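Local coordinates for cellulase (Bacteroides salanitronis, PDB 6WQY), which probably hydrolyses internal beta-1,4-glucosidic bonds of cellulose and related plant polysaccharides through this glycoside hydrolase family 5 domain of a longer protein, at residues Ala194-Asn197 and Glu198-Gln201; Glu296-Asp300 and Gln301-Ala305. One frame throughout, in Å; residues are numbered along the deposited sequence. Where two conformers were deposited one is given.

Interaction 1 (Ala194-Asn197 and Glu198-Gln201); sequences AVLN and EWNQ
Val195 packs against one face of the indole of Trp199, one helical turn further on. Its CG1 methyl sits 3.3 Å from the ring plane, displaced toward the rim, and makes a CH-pi contact 3.8 Å from the centroid of the five-membered ring of Trp199. With chi1 at 170°, CG1 stands opposite the backbone N of Val195 and leans toward the next turn; CG2 takes the other branch, beside that N. A beta-branched valine thus offers a methyl to the aromatic face without needing a long, flexible chain. Leu196 approaches the same indole at about a right angle, its CD1 4.2 Å from CE3 of Trp199. The Trp199 face also receives the carbonyl oxygen of Val195, 3.4 Å from CG of the ring.

Four consecutive i to i+4 bonds carry the backbone, from Glu198 N to Ala194 O through to Gln201 N to Asn197 O. Trp199 N to Val195 O is 2.8 Å, with 157° at the hydrogen. This regular turn belongs to helix 191-209, one of the outer helices of the (beta/alpha)8 barrel, between strands 167-170 and 219-222. Trp199 packs on helices 132-135 and 139-159, touching Ile132, Ala135, Val145 and Leu149, and its NE1 donates to Asn142 OD1.

Among polar side chains, Asn200 ND2 donates to a water (2.9 Å) that lies 2.7 Å from Asn197 OD1. These short amides remain near the helix and also bond to backbone beyond it: Asn197 OD1 accepts from Val236 N and its ND2 donates to Asn234 O, while Asn200 ND2 donates to Pro222 O. Glu198, on a partly exposed side, stretches its chain past the Ala194 carbonyl, with CG 3.2 Å from Ala194 O, and its carboxylate forms salt bridges with Lys146 and Arg191.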
loop_
_atom_site.group_PDB
_atom_site.type_symbol
_atom_site.label_atom_id
_atom_site.label_comp_id
_atom_site.label_asym_id
_atom_site.label_seq_id
_atom_site.Cartn_x
_atom_site.Cartn_y
_atom_site.Cartn_z
ATOM N N ALA A 194 -9.452 18.468 2.640
ATOM C CA ALA A 194 -10.148 18.408 3.914
ATOM C C ALA A 194 -11.104 17.226 3.956
ATOM O O ALA A 194 -11.215 16.548 4.981
ATOM C CB ALA A 194 -10.903 19.711 4.172
ATOM N N VAL A 195 -11.810 16.967 2.856
ATOM C CA VAL A 195 -12.726 15.832 2.814
ATOM C C VAL A 195 -11.982 14.519 3.014
ATOM O O VAL A 195 -12.433 13.657 3.779
ATOM C CB VAL A 195 -13.536 15.848 1.507
ATOM C CG1 VAL A 195 -14.302 14.548 1.338
ATOM C CG2 VAL A 195 -14.483 17.034 1.491
ATOM N N LEU A 196 -10.839 14.341 2.349
ATOM C CA LEU A 196 -10.079 13.110 2.547
ATOM C C LEU A 196 -9.653 12.973 4.007
ATOM O O LEU A 196 -9.723 11.881 4.594
ATOM C CB LEU A 196 -8.876 13.075 1.609
ATOM C CG LEU A 196 -7.991 11.846 1.759
ATOM C CD1 LEU A 196 -8.736 10.529 1.607
ATOM C CD2 LEU A 196 -6.849 11.901 0.739
ATOM N N ASN A 197 -9.222 14.067 4.620
ATOM C CA ASN A 197 -8.877 14.003 6.034
ATOM C C ASN A 197 -10.082 13.619 6.889
ATOM O O ASN A 197 -9.941 12.859 7.862
ATOM C CB ASN A 197 -8.258 15.322 6.495
ATOM C CG ASN A 197 -6.831 15.510 5.987
ATOM O OD1 ASN A 197 -6.037 14.568 5.968
ATOM N ND2 ASN A 197 -6.494 16.725 5.590
ATOM N N GLU A 198 -11.273 14.120 6.542
ATOM C CA GLU A 198 -12.489 13.735 7.244
ATOM C C GLU A 198 -12.772 12.248 7.077
ATOM O O GLU A 198 -13.185 11.572 8.034
ATOM C CB GLU A 198 -13.694 14.533 6.716
ATOM C CG GLU A 198 -13.675 16.015 7.013
ATOM C CD GLU A 198 -14.777 16.824 6.309
ATOM O OE1 GLU A 198 -15.737 16.242 5.728
ATOM O OE2 GLU A 198 -14.688 18.080 6.344
ATOM N N TRP A 199 -12.597 11.726 5.860
ATOM C CA TRP A 199 -12.842 10.311 5.618
ATOM C C TRP A 199 -11.915 9.436 6.444
ATOM O O TRP A 199 -12.341 8.410 6.998
ATOM C CB TRP A 199 -12.642 9.994 4.140
ATOM C CG TRP A 199 -13.685 10.544 3.213
ATOM C CD1 TRP A 199 -14.811 11.234 3.529
ATOM C CD2 TRP A 199 -13.669 10.425 1.791
ATOM N NE1 TRP A 199 -15.508 11.539 2.372
ATOM C CE2 TRP A 199 -14.813 11.059 1.294
ATOM C CE3 TRP A 199 -12.782 9.833 0.893
ATOM C CZ2 TRP A 199 -15.097 11.115 -0.076
ATOM C CZ3 TRP A 199 -13.059 9.893 -0.455
ATOM C CH2 TRP A 199 -14.208 10.517 -0.923
ATOM N N ASN A 200 -10.637 9.816 6.536
ATOM C CA ASN A 200 -9.722 9.035 7.354
ATOM C C ASN A 200 -10.167 9.032 8.810
ATOM O O ASN A 200 -10.043 8.007 9.501
ATOM C CB ASN A 200 -8.295 9.555 7.216
ATOM C CG ASN A 200 -7.631 9.109 5.923
ATOM O OD1 ASN A 200 -7.992 8.078 5.343
ATOM N ND2 ASN A 200 -6.635 9.873 5.484
ATOM N N GLN A 201 -10.677 10.165 9.296
ATOM C CA GLN A 201 -11.183 10.216 10.666
ATOM C C GLN A 201 -12.388 9.296 10.850
ATOM O O GLN A 201 -12.513 8.620 11.881
ATOM C CB GLN A 201 -11.556 11.650 11.043
ATOM C CG GLN A 201 -11.938 11.810 12.510
ATOM C CD GLN A 201 -10.736 11.647 13.409
ATOM O OE1 GLN A 201 -9.856 12.505 13.437
ATOM N NE2 GLN A 201 -10.664 10.533 14.125
HETATM O O HOH W 1 -6.057 12.136 7.214
#

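Interaction 2 (Glu296-Asp300 and Gln301-Ala305); sequences ETFID and QGIPA
A Schellman motif closes helix 284-299, turning the chain toward strand 305-310. Its two defining bonds are Ile303 N to Phe298 O, 2.9 Å, and, nested inside, Gly302 N to Ile299 O, 3.0 Å; the latter also closes a type I turn from Ile299 to Gly302. Gly302 occupies the C-prime place with phi at +85°, and glycine suits it because at these backbone angles a CB would jam against the carbonyl O of Gln301. Phe298 O accepts a second bond from Gln301 N, also 2.9 Å, and the two donors reach it from opposite faces of its carbonyl plane.

The apolar side chains follow the reversal. Ile303 lays its CD1 at the edge of the Phe298 ring, 4.0 Å from CD1 of Phe298. Chi1 of Ile299, -56°, starts its CG1 branch beside the backbone N, and the CD1 at its end meets CB of Ala305 at 4.1 Å. Exposed Asp300 makes a salt bridge with Lys295. Phe298 O and Ile299 O accept the bonds from Gln301, Gly302 and Ile303 N, while Phe298, Ile303 and Ala305 lay hydrocarbon against Val248 of strand 246-251.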
loop_
_atom_site.group_PDB
_atom_site.type_symbol
_atom_site.label_atom_id
_atom_site.label_comp_id
_atom_site.label_asym_id
_atom_site.label_seq_id
_atom_site.Cartn_x
_atom_site.Cartn_y
_atom_site.Cartn_z
ATOM N N GLU A 296 11.108 14.600 7.608
ATOM C CA GLU A 296 10.995 15.876 8.312
ATOM C C GLU A 296 9.582 16.106 8.832
ATOM O O GLU A 296 9.399 16.606 9.950
ATOM C CB GLU A 296 11.409 17.015 7.374
ATOM C CG GLU A 296 11.021 18.411 7.853
ATOM C CD GLU A 296 11.525 19.507 6.925
ATOM O OE1 GLU A 296 12.674 19.401 6.451
ATOM O OE2 GLU A 296 10.766 20.465 6.665
ATOM N N THR A 297 8.566 15.758 8.035
ATOM C CA THR A 297 7.195 16.071 8.395
ATOM C C THR A 297 6.599 15.041 9.342
ATOM O O THR A 297 5.823 15.404 10.236
ATOM C CB THR A 297 6.342 16.195 7.130
ATOM O OG1 THR A 297 6.872 17.243 6.304
ATOM C CG2 THR A 297 4.895 16.495 7.475
ATOM N N PHE A 298 6.926 13.760 9.157
ATOM C CA PHE A 298 6.296 12.680 9.915
ATOM C C PHE A 298 7.275 11.971 10.842
ATOM O O PHE A 298 7.123 12.048 12.068
ATOM C CB PHE A 298 5.597 11.718 8.941
ATOM C CG PHE A 298 4.528 12.384 8.132
ATOM C CD1 PHE A 298 3.431 12.944 8.757
ATOM C CD2 PHE A 298 4.639 12.495 6.763
ATOM C CE1 PHE A 298 2.442 13.578 8.022
ATOM C CE2 PHE A 298 3.647 13.130 6.012
ATOM C CZ PHE A 298 2.553 13.673 6.657
ATOM N N ILE A 299 8.290 11.305 10.292
ATOM C CA ILE A 299 9.140 10.424 11.090
ATOM C C ILE A 299 9.754 11.171 12.266
ATOM O O ILE A 299 9.695 10.713 13.415
ATOM C CB ILE A 299 10.230 9.805 10.195
ATOM C CG1 ILE A 299 9.630 9.067 8.990
ATOM C CG2 ILE A 299 11.119 8.874 10.996
ATOM C CD1 ILE A 299 8.665 7.947 9.343
ATOM N N ASP A 300 10.368 12.322 11.989
ATOM C CA ASP A 300 11.050 13.090 13.023
ATOM C C ASP A 300 10.083 13.723 14.006
ATOM O O ASP A 300 10.521 14.202 15.054
ATOM C CB ASP A 300 11.900 14.197 12.397
ATOM C CG ASP A 300 13.147 13.668 11.721
ATOM O OD1 ASP A 300 13.447 12.463 11.829
ATOM O OD2 ASP A 300 13.853 14.479 11.073
ATOM N N GLN A 301 8.796 13.772 13.678
ATOM C CA GLN A 301 7.766 14.267 14.578
ATOM C C GLN A 301 7.048 13.135 15.301
ATOM O O GLN A 301 6.017 13.367 15.937
ATOM C CB GLN A 301 6.766 15.130 13.812
ATOM C CG GLN A 301 7.394 16.353 13.186
ATOM C CD GLN A 301 7.993 17.281 14.228
ATOM O OE1 GLN A 301 9.177 17.609 14.181
ATOM N NE2 GLN A 301 7.171 17.701 15.181
ATOM N N GLY A 302 7.567 11.920 15.211
ATOM C CA GLY A 302 7.007 10.795 15.929
ATOM C C GLY A 302 5.867 10.099 15.229
ATOM O O GLY A 302 5.198 9.258 15.853
ATOM N N ILE A 303 5.614 10.422 13.971
ATOM C CA ILE A 303 4.498 9.852 13.225
ATOM C C ILE A 303 5.054 8.801 12.267
ATOM O O ILE A 303 5.857 9.150 11.387
ATOM C CB ILE A 303 3.730 10.937 12.450
ATOM C CG1 ILE A 303 3.232 12.026 13.401
ATOM C CG2 ILE A 303 2.574 10.305 11.677
ATOM C CD1 ILE A 303 2.680 13.238 12.683
ATOM N N PRO A 304 4.655 7.539 12.389
ATOM C CA PRO A 304 5.148 6.514 11.457
ATOM C C PRO A 304 4.548 6.687 10.075
ATOM O O PRO A 304 3.480 7.275 9.902
ATOM C CB PRO A 304 4.704 5.191 12.099
ATOM C CG PRO A 304 3.545 5.549 12.958
ATOM C CD PRO A 304 3.700 6.987 13.368
ATOM N N ALA A 305 5.251 6.136 9.086
ATOM C CA ALA A 305 4.810 6.200 7.701
ATOM C C ALA A 305 5.355 4.998 6.956
ATOM O O ALA A 305 6.410 4.464 7.302
ATOM C CB ALA A 305 5.293 7.491 7.032
#

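Overall arrangement
Both contacts belong to the outer layer of the same (beta/alpha)8 barrel, with centres about 19 Å apart and no direct touch, yet they hold different elements. Interaction 1 lies within a helix; interaction 2 is where another helix stops and the chain heads back to a strand. Each is partly buried, but only interaction 2 includes exposed residues, Glu296, Asp300 and Gln301. In 194-201 the i to i+4 bonds repeat; indole and carboxylate both reach helix 139-159, while the amides of Asn197 and Gln201 bond to the chain at 234-239. In 296-305 two bonds converge on Phe298 O as the chain reverses, and apolar groups pack on strand 246-251, Phe298 also on helix 228-234 and Ile299 on helix 24-31.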